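Local structure of botulinum neurotoxin type C1 (Clostridium botulinum, 3R4S) at residues Leu308-Phe322 and Gly342-Phe356. The protein mediates entry of the neurotoxin into cells by interaction with two ganglioside molecules, as the receptor-binding part of the heavy chain. Sequence-based numbering, arbitrary orientation.
Sequences LYFDMTINNKAYNLF and GLREQTKDINDNIIF. With SIA (N-acetyl-alpha-neuraminic acid), chain D; SLB (N-acetyl-beta-neuraminic acid), chain C.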
ATOM      1  N   LEU A 308       0.584 -22.772  -3.122  1.00 23.36           N
ATOM      2  CA  LEU A 308       0.531 -22.617  -1.680  1.00 23.30           C
ATOM      3  C   LEU A 308      -0.786 -23.134  -1.115  1.00 22.48           C
ATOM      4  O   LEU A 308      -1.663 -23.578  -1.863  1.00 23.55           O
ATOM      5  CB  LEU A 308       0.774 -21.137  -1.312  1.00 18.13           C
ATOM      6  CG  LEU A 308      -0.095 -20.094  -2.029  1.00 22.28           C
ATOM      7  CD1 LEU A 308      -1.510 -20.101  -1.469  1.00 23.70           C
ATOM      8  CD2 LEU A 308       0.485 -18.680  -1.939  1.00 21.18           C
ATOM      9  N   TYR A 309      -0.916 -23.102   0.209  1.00 20.21           N
ATOM     10  CA  TYR A 309      -2.186 -23.423   0.853  1.00 21.81           C
ATOM     11  C   TYR A 309      -2.316 -22.549   2.088  1.00 22.10           C
ATOM     12  O   TYR A 309      -1.379 -21.832   2.437  1.00 24.27           O
ATOM     13  CB  TYR A 309      -2.280 -24.918   1.207  1.00 21.69           C
ATOM     14  CG  TYR A 309      -1.260 -25.382   2.231  1.00 20.56           C
ATOM     15  CD1 TYR A 309      -1.561 -25.390   3.590  1.00 24.40           C
ATOM     16  CD2 TYR A 309       0.000 -25.817   1.838  1.00 21.25           C
ATOM     17  CE1 TYR A 309      -0.630 -25.830   4.534  1.00 23.87           C
ATOM     18  CE2 TYR A 309       0.941 -26.255   2.767  1.00 24.08           C
ATOM     19  CZ  TYR A 309       0.622 -26.258   4.115  1.00 30.22           C
ATOM     20  OH  TYR A 309       1.561 -26.680   5.045  1.00 28.75           O
ATOM     21  N   PHE A 310      -3.472 -22.589   2.741  1.00 19.75           N
ATOM     22  CA  PHE A 310      -3.728 -21.713   3.883  1.00 22.78           C
ATOM     23  C   PHE A 310      -4.088 -22.504   5.146  1.00 25.49           C
ATOM     24  O   PHE A 310      -4.910 -23.417   5.091  1.00 23.57           O
ATOM     25  CB  PHE A 310      -4.881 -20.754   3.553  1.00 19.55           C
ATOM     26  CG  PHE A 310      -4.636 -19.885   2.337  1.00 20.84           C
ATOM     27  CD1 PHE A 310      -3.939 -18.687   2.448  1.00 21.21           C
ATOM     28  CD2 PHE A 310      -5.125 -20.259   1.088  1.00 23.52           C
ATOM     29  CE1 PHE A 310      -3.714 -17.880   1.323  1.00 24.04           C
ATOM     30  CE2 PHE A 310      -4.920 -19.458  -0.035  1.00 21.28           C
ATOM     31  CZ  PHE A 310      -4.204 -18.268   0.083  1.00 20.25           C
ATOM     32  N   ASP A 311      -3.492 -22.125   6.277  1.00 24.30           N
ATOM     33  CA  ASP A 311      -3.850 -22.663   7.591  1.00 20.69           C
ATOM     34  C   ASP A 311      -4.677 -21.667   8.375  1.00 25.83           C
ATOM     35  O   ASP A 311      -4.452 -20.455   8.292  1.00 25.21           O
ATOM     36  CB  ASP A 311      -2.601 -22.964   8.411  1.00 25.60           C
ATOM     37  CG  ASP A 311      -1.824 -24.128   7.871  1.00 28.53           C
ATOM     38  OD1 ASP A 311      -2.421 -24.944   7.132  1.00 28.43           O
ATOM     39  OD2 ASP A 311      -0.619 -24.221   8.180  1.00 26.15           O
ATOM     40  N   MET A 312      -5.635 -22.186   9.138  1.00 25.00           N
ATOM     41  CA  MET A 312      -6.368 -21.396  10.114  1.00 26.87           C
ATOM     42  C   MET A 312      -6.480 -22.170  11.440  1.00 33.62           C
ATOM     43  O   MET A 312      -6.839 -23.351  11.462  1.00 29.92           O
ATOM     44  CB  MET A 312      -7.755 -21.037   9.590  1.00 25.31           C
ATOM     45  CG  MET A 312      -8.591 -20.227  10.571  1.00 26.65           C
ATOM     46  SD  MET A 312     -10.230 -19.848   9.934  1.00 29.60           S
ATOM     47  CE  MET A 312      -9.844 -18.653   8.648  1.00 29.31           C
ATOM     48  N   THR A 313      -6.150 -21.511  12.543  1.00 35.01           N
ATOM     49  CA  THR A 313      -6.233 -22.159  13.848  1.00 36.45           C
ATOM     50  C   THR A 313      -7.434 -21.641  14.629  1.00 38.62           C
ATOM     51  O   THR A 313      -7.603 -20.433  14.808  1.00 38.10           O
ATOM     52  CB  THR A 313      -4.943 -21.961  14.661  1.00 38.81           C
ATOM     53  OG1 THR A 313      -3.880 -22.706  14.051  1.00 40.47           O
ATOM     54  CG2 THR A 313      -5.129 -22.451  16.088  1.00 39.92           C
ATOM     55  N   ILE A 314      -8.281 -22.563  15.068  1.00 37.01           N
ATOM     56  CA  ILE A 314      -9.429 -22.224  15.902  1.00 38.01           C
ATOM     57  C   ILE A 314      -9.442 -23.125  17.137  1.00 43.80           C
ATOM     58  O   ILE A 314      -9.313 -24.348  17.020  1.00 42.03           O
ATOM     59  CB  ILE A 314     -10.743 -22.417  15.145  1.00 38.69           C
ATOM     60  CG1 ILE A 314     -10.750 -21.566  13.876  1.00 36.87           C
ATOM     61  CG2 ILE A 314     -11.930 -22.088  16.046  1.00 39.11           C
ATOM     62  CD1 ILE A 314     -11.935 -21.832  12.980  1.00 35.45           C
ATOM     63  N   ASN A 315      -9.587 -22.521  18.314  1.00 44.76           N
ATOM     64  CA  ASN A 315      -9.598 -23.271  19.570  1.00 47.11           C
ATOM     65  C   ASN A 315      -8.449 -24.270  19.637  1.00 48.05           C
ATOM     66  O   ASN A 315      -8.643 -25.437  19.989  1.00 46.77           O
ATOM     67  CB  ASN A 315     -10.946 -23.978  19.768  1.00 46.39           C
ATOM     68  CG  ASN A 315     -12.107 -22.996  19.887  1.00 53.33           C
ATOM     69  OD1 ASN A 315     -13.230 -23.286  19.465  1.00 56.34           O
ATOM     70  ND2 ASN A 315     -11.836 -21.821  20.455  1.00 54.61           N
ATOM     71  N   ASN A 316      -7.260 -23.801  19.274  1.00 45.61           N
ATOM     72  CA  ASN A 316      -6.037 -24.607  19.312  1.00 46.52           C
ATOM     73  C   ASN A 316      -5.984 -25.827  18.395  1.00 45.74           C
ATOM     74  O   ASN A 316      -5.093 -26.665  18.518  1.00 51.27           O
ATOM     75  CB  ASN A 316      -5.693 -24.993  20.749  1.00 52.86           C
ATOM     76  CG  ASN A 316      -5.242 -23.804  21.568  1.00 58.19           C
ATOM     77  OD1 ASN A 316      -5.897 -23.418  22.536  1.00 60.10           O
ATOM     78  ND2 ASN A 316      -4.126 -23.201  21.168  1.00 53.04           N
ATOM     79  N   LYS A 317      -6.928 -25.919  17.469  1.00 44.07           N
ATOM     80  CA  LYS A 317      -6.862 -26.936  16.428  1.00 38.84           C
ATOM     81  C   LYS A 317      -6.520 -26.248  15.107  1.00 41.63           C
ATOM     82  O   LYS A 317      -7.096 -25.205  14.781  1.00 41.52           O
ATOM     83  CB  LYS A 317      -8.199 -27.657  16.308  1.00 40.91           C
ATOM     84  CG  LYS A 317      -8.246 -28.680  15.182  1.00 47.51           C
ATOM     85  CD  LYS A 317      -8.005 -30.095  15.700  1.00 54.19           C
ATOM     86  CE  LYS A 317      -9.191 -30.590  16.510  1.00 59.87           C
ATOM     87  NZ  LYS A 317     -10.385 -30.812  15.641  1.00 57.26           N
ATOM     88  N   ALA A 318      -5.586 -26.819  14.351  1.00 38.77           N
ATOM     89  CA  ALA A 318      -5.145 -26.214  13.093  1.00 38.99           C
ATOM     90  C   ALA A 318      -5.807 -26.875  11.885  1.00 38.96           C
ATOM     91  O   ALA A 318      -5.741 -28.094  11.717  1.00 40.62           O
ATOM     92  CB  ALA A 318      -3.621 -26.272  12.973  1.00 36.67           C
ATOM     93  N   TYR A 319      -6.447 -26.057  11.052  1.00 33.76           N
ATOM     94  CA  TYR A 319      -7.110 -26.534   9.842  1.00 30.99           C
ATOM     95  C   TYR A 319      -6.424 -26.045   8.559  1.00 29.37           C
ATOM     96  O   TYR A 319      -5.561 -25.175   8.597  1.00 30.07           O
ATOM     97  CB  TYR A 319      -8.546 -26.024   9.813  1.00 29.40           C
ATOM     98  CG  TYR A 319      -9.398 -26.405  11.004  1.00 32.54           C
ATOM     99  CD1 TYR A 319     -10.224 -27.524  10.965  1.00 31.83           C
ATOM    100  CD2 TYR A 319      -9.400 -25.628  12.155  1.00 34.85           C
ATOM    101  CE1 TYR A 319     -11.020 -27.866  12.048  1.00 36.33           C
ATOM    102  CE2 TYR A 319     -10.190 -25.959  13.240  1.00 37.80           C
ATOM    103  CZ  TYR A 319     -10.999 -27.080  13.182  1.00 42.00           C
ATOM    104  OH  TYR A 319     -11.785 -27.411  14.260  1.00 39.63           O
ATOM    105  N   ASN A 320      -6.829 -26.617   7.428  1.00 27.04           N
ATOM    106  CA  ASN A 320      -6.518 -26.074   6.112  1.00 25.78           C
ATOM    107  C   ASN A 320      -7.808 -25.523   5.532  1.00 26.95           C
ATOM    108  O   ASN A 320      -8.872 -26.123   5.696  1.00 26.62           O
ATOM    109  CB  ASN A 320      -6.038 -27.173   5.156  1.00 21.27           C
ATOM    110  CG  ASN A 320      -4.749 -27.832   5.603  1.00 28.20           C
ATOM    111  OD1 ASN A 320      -4.631 -29.057   5.581  1.00 30.08           O
ATOM    112  ND2 ASN A 320      -3.767 -27.025   5.988  1.00 26.52           N
ATOM    113  N   LEU A 321      -7.727 -24.401   4.831  1.00 23.45           N
ATOM    114  CA  LEU A 321      -8.825 -24.020   3.960  1.00 22.11           C
ATOM    115  C   LEU A 321      -8.844 -25.052   2.845  1.00 22.28           C
ATOM    116  O   LEU A 321      -7.790 -25.549   2.432  1.00 20.61           O
ATOM    117  CB  LEU A 321      -8.610 -22.614   3.387  1.00 23.08           C
ATOM    118  CG  LEU A 321      -9.076 -21.431   4.231  1.00 23.60           C
ATOM    119  CD1 LEU A 321      -8.338 -21.368   5.565  1.00 21.47           C
ATOM    120  CD2 LEU A 321      -8.893 -20.136   3.452  1.00 24.69           C
ATOM    121  N   PHE A 322     -10.030 -25.400   2.365  1.00 20.40           N
ATOM    122  CA  PHE A 322     -10.113 -26.359   1.272  1.00 21.38           C
ATOM    123  C   PHE A 322     -11.357 -26.124   0.444  1.00 21.16           C
ATOM    124  O   PHE A 322     -12.348 -25.579   0.929  1.00 23.17           O
ATOM    125  CB  PHE A 322     -10.051 -27.820   1.776  1.00 25.33           C
ATOM    126  CG  PHE A 322     -11.380 -28.373   2.283  1.00 22.94           C
ATOM    127  CD1 PHE A 322     -11.963 -27.876   3.440  1.00 22.79           C
ATOM    128  CD2 PHE A 322     -12.013 -29.415   1.614  1.00 25.04           C
ATOM    129  CE1 PHE A 322     -13.173 -28.383   3.908  1.00 28.19           C
ATOM    130  CE2 PHE A 322     -13.219 -29.939   2.076  1.00 30.71           C
ATOM    131  CZ  PHE A 322     -13.800 -29.425   3.222  1.00 27.48           C
ATOM    132  N   GLY A 342     -14.073 -24.203   2.811  1.00 23.98           N
ATOM    133  CA  GLY A 342     -14.304 -24.457   4.217  1.00 21.88           C
ATOM    134  C   GLY A 342     -13.025 -24.882   4.889  1.00 27.77           C
ATOM    135  O   GLY A 342     -11.928 -24.618   4.376  1.00 25.20           O
ATOM    136  N   LEU A 343     -13.149 -25.520   6.048  1.00 26.76           N
ATOM    137  CA  LEU A 343     -11.983 -25.921   6.825  1.00 28.44           C
ATOM    138  C   LEU A 343     -11.965 -27.419   7.101  1.00 31.40           C
ATOM    139  O   LEU A 343     -12.979 -28.007   7.475  1.00 29.85           O
ATOM    140  CB  LEU A 343     -11.927 -25.145   8.143  1.00 27.21           C
ATOM    141  CG  LEU A 343     -11.946 -23.619   8.033  1.00 30.17           C
ATOM    142  CD1 LEU A 343     -12.440 -22.993   9.328  1.00 21.61           C
ATOM    143  CD2 LEU A 343     -10.566 -23.089   7.669  1.00 24.09           C
ATOM    144  N   ARG A 344     -10.799 -28.027   6.915  1.00 27.94           N
ATOM    145  CA  ARG A 344     -10.617 -29.447   7.179  1.00 29.93           C
ATOM    146  C   ARG A 344      -9.361 -29.674   8.008  1.00 32.81           C
ATOM    147  O   ARG A 344      -8.392 -28.915   7.928  1.00 28.31           O
ATOM    148  CB  ARG A 344     -10.512 -30.233   5.877  1.00 31.30           C
ATOM    149  CG  ARG A 344      -9.300 -29.845   5.047  1.00 30.95           C
ATOM    150  CD  ARG A 344      -9.097 -30.786   3.875  1.00 36.64           C
ATOM    151  NE  ARG A 344      -8.776 -32.140   4.320  1.00 40.85           N
ATOM    152  CZ  ARG A 344      -8.502 -33.147   3.496  1.00 43.13           C
ATOM    153  NH1 ARG A 344      -8.510 -32.955   2.181  1.00 41.38           N
ATOM    154  NH2 ARG A 344      -8.216 -34.347   3.985  1.00 39.76           N
ATOM    155  N   GLU A 345      -9.382 -30.737   8.801  1.00 34.92           N
ATOM    156  CA  GLU A 345      -8.246 -31.090   9.630  1.00 34.83           C
ATOM    157  C   GLU A 345      -7.026 -31.347   8.777  1.00 31.09           C
ATOM    158  O   GLU A 345      -7.118 -31.964   7.717  1.00 33.55           O
ATOM    159  CB  GLU A 345      -8.560 -32.337  10.462  1.00 38.82           C
ATOM    160  CG  GLU A 345      -9.557 -32.098  11.575  1.00 41.57           C
ATOM    161  CD  GLU A 345      -9.811 -33.351  12.384  1.00 50.86           C
ATOM    162  OE1 GLU A 345      -8.856 -34.135  12.584  1.00 51.13           O
ATOM    163  OE2 GLU A 345     -10.965 -33.554  12.814  1.00 47.75           O
ATOM    164  N   GLN A 346      -5.879 -30.880   9.255  1.00 32.71           N
ATOM    165  CA  GLN A 346      -4.620 -31.100   8.562  1.00 36.55           C
ATOM    166  C   GLN A 346      -4.303 -32.585   8.495  1.00 37.66           C
ATOM    167  O   GLN A 346      -4.716 -33.352   9.359  1.00 38.71           O
ATOM    168  CB  GLN A 346      -3.488 -30.359   9.269  1.00 35.10           C
ATOM    169  CG  GLN A 346      -3.649 -28.856   9.259  1.00 33.45           C
ATOM    170  CD  GLN A 346      -2.456 -28.146   9.855  1.00 35.45           C
ATOM    171  OE1 GLN A 346      -1.582 -28.780  10.447  1.00 38.43           O
ATOM    172  NE2 GLN A 346      -2.410 -26.824   9.705  1.00 33.06           N
ATOM    173  N   THR A 347      -3.578 -32.987   7.458  1.00 34.95           N
ATOM    174  CA  THR A 347      -3.131 -34.365   7.336  1.00 36.86           C
ATOM    175  C   THR A 347      -1.634 -34.352   7.100  1.00 40.14           C
ATOM    176  O   THR A 347      -1.030 -33.289   6.944  1.00 35.57           O
ATOM    177  CB  THR A 347      -3.822 -35.111   6.168  1.00 40.91           C
ATOM    178  OG1 THR A 347      -3.563 -34.431   4.933  1.00 40.51           O
ATOM    179  CG2 THR A 347      -5.319 -35.200   6.389  1.00 35.82           C
ATOM    180  N   LYS A 348      -1.035 -35.535   7.069  1.00 39.82           N
ATOM    181  CA  LYS A 348       0.407 -35.647   6.908  1.00 42.76           C
ATOM    182  C   LYS A 348       0.821 -35.198   5.510  1.00 40.01           C
ATOM    183  O   LYS A 348       1.881 -34.596   5.321  1.00 36.45           O
ATOM    184  CB  LYS A 348       0.854 -37.092   7.161  1.00 45.12           C
ATOM    185  CG  LYS A 348       2.352 -37.320   6.997  1.00 52.54           C
ATOM    186  CD  LYS A 348       2.669 -38.807   6.834  1.00 57.13           C
ATOM    187  CE  LYS A 348       4.130 -39.043   6.460  1.00 60.14           C
ATOM    188  NZ  LYS A 348       5.073 -38.685   7.561  1.00 69.63           N
ATOM    189  N   ASP A 349      -0.025 -35.490   4.531  1.00 40.56           N
ATOM    190  CA  ASP A 349       0.266 -35.142   3.146  1.00 42.40           C
ATOM    191  C   ASP A 349      -0.628 -34.010   2.648  1.00 40.41           C
ATOM    192  O   ASP A 349      -1.774 -33.886   3.079  1.00 38.64           O
ATOM    193  CB  ASP A 349       0.083 -36.366   2.253  1.00 47.12           C
ATOM    194  CG  ASP A 349       1.075 -37.469   2.570  1.00 53.38           C
ATOM    195  OD1 ASP A 349       2.278 -37.162   2.726  1.00 53.71           O
ATOM    196  OD2 ASP A 349       0.651 -38.642   2.654  1.00 58.33           O
ATOM    197  N   ILE A 350      -0.096 -33.190   1.744  1.00 36.10           N
ATOM    198  CA  ILE A 350      -0.872 -32.128   1.105  1.00 36.39           C
ATOM    199  C   ILE A 350      -1.932 -32.725   0.187  1.00 33.68           C
ATOM    200  O   ILE A 350      -1.600 -33.359  -0.815  1.00 39.55           O
ATOM    201  CB  ILE A 350       0.027 -31.210   0.231  1.00 35.14           C
ATOM    202  CG1 ILE A 350       1.265 -30.748   1.004  1.00 34.22           C
ATOM    203  CG2 ILE A 350      -0.769 -30.031  -0.314  1.00 34.06           C
ATOM    204  CD1 ILE A 350       0.955 -29.936   2.217  1.00 33.91           C
ATOM    205  N   ASN A 351      -3.204 -32.538   0.519  1.00 29.52           N
ATOM    206  CA  ASN A 351      -4.270 -32.971  -0.379  1.00 30.85           C
ATOM    207  C   ASN A 351      -4.586 -31.934  -1.460  1.00 30.53           C
ATOM    208  O   ASN A 351      -4.518 -30.735  -1.217  1.00 30.17           O
ATOM    209  CB  ASN A 351      -5.535 -33.309   0.409  1.00 30.86           C
ATOM    210  CG  ASN A 351      -5.414 -34.627   1.159  1.00 46.35           C
ATOM    211  OD1 ASN A 351      -5.215 -34.650   2.377  1.00 45.40           O
ATOM    212  ND2 ASN A 351      -5.515 -35.734   0.427  1.00 43.18           N
ATOM    213  N   ASP A 352      -4.959 -32.411  -2.640  1.00 29.84           N
ATOM    214  CA  ASP A 352      -5.220 -31.550  -3.780  1.00 27.98           C
ATOM    215  C   ASP A 352      -6.207 -30.425  -3.472  1.00 28.31           C
ATOM    216  O   ASP A 352      -6.044 -29.305  -3.961  1.00 25.09           O
ATOM    217  CB  ASP A 352      -5.736 -32.356  -4.977  1.00 30.37           C
ATOM    218  CG  ASP A 352      -6.093 -31.459  -6.168  1.00 32.28           C
ATOM    219  OD1 ASP A 352      -5.173 -31.128  -6.948  1.00 33.21           O
ATOM    220  OD2 ASP A 352      -7.281 -31.071  -6.312  1.00 33.47           O
ATOM    221  N   ASN A 353      -7.231 -30.717  -2.676  1.00 23.80           N
ATOM    222  CA  ASN A 353      -8.294 -29.738  -2.461  1.00 24.36           C
ATOM    223  C   ASN A 353      -7.921 -28.567  -1.556  1.00 21.00           C
ATOM    224  O   ASN A 353      -8.738 -27.672  -1.334  1.00 23.86           O
ATOM    225  CB  ASN A 353      -9.620 -30.391  -2.031  1.00 24.81           C
ATOM    226  CG  ASN A 353      -9.534 -31.100  -0.684  1.00 32.63           C
ATOM    227  OD1 ASN A 353      -8.603 -30.885   0.092  1.00 28.67           O
ATOM    228  ND2 ASN A 353     -10.523 -31.955  -0.402  1.00 29.91           N
ATOM    229  N   ILE A 354      -6.690 -28.538  -1.057  1.00 22.59           N
ATOM    230  CA  ILE A 354      -6.244 -27.350  -0.315  1.00 23.25           C
ATOM    231  C   ILE A 354      -5.282 -26.477  -1.119  1.00 24.20           C
ATOM    232  O   ILE A 354      -4.860 -25.415  -0.646  1.00 22.59           O
ATOM    233  CB  ILE A 354      -5.546 -27.695   1.010  1.00 23.83           C
ATOM    234  CG1 ILE A 354      -4.132 -28.221   0.738  1.00 23.68           C
ATOM    235  CG2 ILE A 354      -6.407 -28.656   1.855  1.00 22.82           C
ATOM    236  CD1 ILE A 354      -3.297 -28.363   1.986  1.00 26.72           C
ATOM    237  N   ILE A 355      -4.953 -26.908  -2.333  1.00 23.33           N
ATOM    238  CA  ILE A 355      -3.892 -26.256  -3.106  1.00 22.92           C
ATOM    239  C   ILE A 355      -4.369 -25.063  -3.944  1.00 23.83           C
ATOM    240  O   ILE A 355      -5.339 -25.167  -4.701  1.00 24.40           O
ATOM    241  CB  ILE A 355      -3.138 -27.276  -3.997  1.00 25.27           C
ATOM    242  CG1 ILE A 355      -2.587 -28.424  -3.141  1.00 24.54           C
ATOM    243  CG2 ILE A 355      -2.006 -26.596  -4.771  1.00 20.96           C
ATOM    244  CD1 ILE A 355      -1.874 -29.491  -3.952  1.00 23.13           C
ATOM    245  N   PHE A 356      -3.689 -23.928  -3.783  1.00 22.23           N
ATOM    246  CA  PHE A 356      -4.000 -22.714  -4.544  1.00 21.79           C
ATOM    247  C   PHE A 356      -2.754 -22.104  -5.197  1.00 24.57           C
ATOM    248  O   PHE A 356      -1.609 -22.430  -4.825  1.00 22.28           O
ATOM    249  CB  PHE A 356      -4.687 -21.676  -3.650  1.00 21.09           C
ATOM    250  CG  PHE A 356      -6.032 -22.122  -3.138  1.00 23.82           C
ATOM    251  CD1 PHE A 356      -7.177 -21.896  -3.884  1.00 18.57           C
ATOM    252  CD2 PHE A 356      -6.142 -22.796  -1.924  1.00 19.04           C
ATOM    253  CE1 PHE A 356      -8.421 -22.314  -3.431  1.00 20.88           C
ATOM    254  CE2 PHE A 356      -7.377 -23.218  -1.462  1.00 22.86           C
ATOM    255  CZ  PHE A 356      -8.522 -22.980  -2.214  1.00 20.00           C
TER
HETATM  256  C1  SIA D6859       1.573 -26.761   8.509  1.00 35.83           C
HETATM  257  C2  SIA D6859       2.488 -27.937   8.245  1.00 36.00           C
HETATM  258  C3  SIA D6859       3.033 -28.529   9.546  1.00 34.15           C
HETATM  259  C4  SIA D6859       2.030 -29.391  10.294  1.00 38.78           C
HETATM  260  C5  SIA D6859       1.363 -30.370   9.346  1.00 38.27           C
HETATM  261  C6  SIA D6859       0.745 -29.592   8.190  1.00 37.29           C
HETATM  262  C7  SIA D6859      -0.015 -30.471   7.201  1.00 34.41           C
HETATM  263  C8  SIA D6859      -0.578 -29.621   6.064  1.00 34.03           C
HETATM  264  C9  SIA D6859      -1.562 -30.424   5.220  1.00 26.40           C
HETATM  265  C10 SIA D6859       0.143 -32.235  10.287  1.00 39.28           C
HETATM  266  C11 SIA D6859      -1.050 -32.699  11.081  1.00 37.30           C
HETATM  267  N5  SIA D6859       0.250 -30.917  10.102  1.00 35.48           N
HETATM  268  O1A SIA D6859       0.738 -26.453   7.617  1.00 33.23           O
HETATM  269  O1B SIA D6859       1.678 -26.128   9.587  1.00 33.55           O
HETATM  270  O2  SIA D6859       3.579 -27.460   7.450  1.00 35.85           O
HETATM  271  O4  SIA D6859       2.703 -30.126  11.320  1.00 42.37           O
HETATM  272  O6  SIA D6859       1.775 -28.906   7.475  1.00 33.26           O
HETATM  273  O7  SIA D6859       0.879 -31.446   6.647  1.00 36.61           O
HETATM  274  O8  SIA D6859      -1.224 -28.446   6.592  1.00 31.58           O
HETATM  275  O9  SIA D6859      -2.763 -30.571   5.983  1.00 27.85           O
HETATM  276  O10 SIA D6859       0.967 -33.017   9.833  1.00 37.25           O
HETATM  277  C1  SLB C6875     -19.137 -21.130  18.265  1.00 46.66           C
HETATM  278  C2  SLB C6875     -17.971 -21.886  17.686  1.00 45.06           C
HETATM  279  C3  SLB C6875     -17.282 -21.011  16.633  1.00 37.89           C
HETATM  280  C4  SLB C6875     -16.174 -21.782  15.922  1.00 36.26           C
HETATM  281  C5  SLB C6875     -16.767 -23.019  15.286  1.00 34.21           C
HETATM  282  C6  SLB C6875     -17.454 -23.869  16.359  1.00 42.79           C
HETATM  283  C7  SLB C6875     -18.165 -25.025  15.670  1.00 41.90           C
HETATM  284  C8  SLB C6875     -18.656 -26.059  16.695  1.00 51.88           C
HETATM  285  C9  SLB C6875     -19.323 -27.251  16.015  1.00 48.90           C
HETATM  286  C10 SLB C6875     -15.515 -24.310  13.615  1.00 32.49           C
HETATM  287  C11 SLB C6875     -14.269 -25.104  13.375  1.00 30.37           C
HETATM  288  N5  SLB C6875     -15.628 -23.814  14.848  1.00 36.16           N
HETATM  289  O1A SLB C6875     -20.197 -21.015  17.606  1.00 47.92           O
HETATM  290  O1B SLB C6875     -18.984 -20.619  19.397  1.00 54.15           O
HETATM  291  O2  SLB C6875     -17.060 -22.146  18.758  1.00 45.01           O
HETATM  292  O4  SLB C6875     -15.579 -20.978  14.898  1.00 40.58           O
HETATM  293  O6  SLB C6875     -18.421 -23.134  17.136  1.00 38.98           O
HETATM  294  O7  SLB C6875     -19.267 -24.451  14.940  1.00 37.53           O
HETATM  295  O8  SLB C6875     -17.564 -26.523  17.503  1.00 53.06           O
HETATM  296  O9  SLB C6875     -20.685 -26.905  15.739  1.00 52.29           O
HETATM  297  O10 SLB C6875     -16.357 -24.131  12.741  1.00 31.71           O
HETATM  298  O   HOH W   1      -5.612 -24.028   1.621  1.00 19.43           O
HETATM  299  O   HOH W   2      -0.416 -25.499  11.064  1.00 34.99           O
HETATM  300  O   HOH W   3      -6.077 -31.368   4.765  1.00 38.87           O
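Strand 342-345 pairs antiparallel with 317-322, Asn320 and Arg344 exchanging both backbone hydrogen bonds (Asn320 N to Arg344 O, 2.8 Å), while beyond the intervening loop Phe356 pairs likewise with Leu308 on the other arm of the hairpin. Water 1 links the hairpin to the returning chain, accepting from Phe310 N and donating to Leu321 O and Ile354 O. Leu343 packs inward, its CD2 3.5 Å from Leu321 CD1 and its CD1 against Met312 SD and Ile314 CD1. On the face that carries Asn320, Arg344 lays its aliphatic chain over the Phe322 ring, CB 4.0 Å from the centroid; a bend at chi3 (-65°) turns its guanidinium toward Asn353, whose OD1 takes an in-plane bond from NH1 on a lone pair.

N-acetyl-alpha-neuraminic acid, a ganglioside sugar, sits where the segments meet, consistent with one of the two ganglioside sites; Tyr319 and Ile314 border the second, N-acetyl-beta-neuraminic acid. Asn320 ND2 gives O8 a nearly straight bond (3.0 Å, 169°). Gln346 OE1 accepts from the sugar N5 at 2.8 Å, and Tyr309 OH donates to carboxylate O1A at 2.7 Å. Beside Tyr309, pointing the same way, Ile354 puts CD1 3.6 Å from Tyr309 CG.

Within the trefoil-type C-terminal domain, strand 288-292 flanks Tyr309 and Asp311, strands 262-267 and 270-275 touch Leu343, and Lys373 of strand 367-374 approaches Phe356.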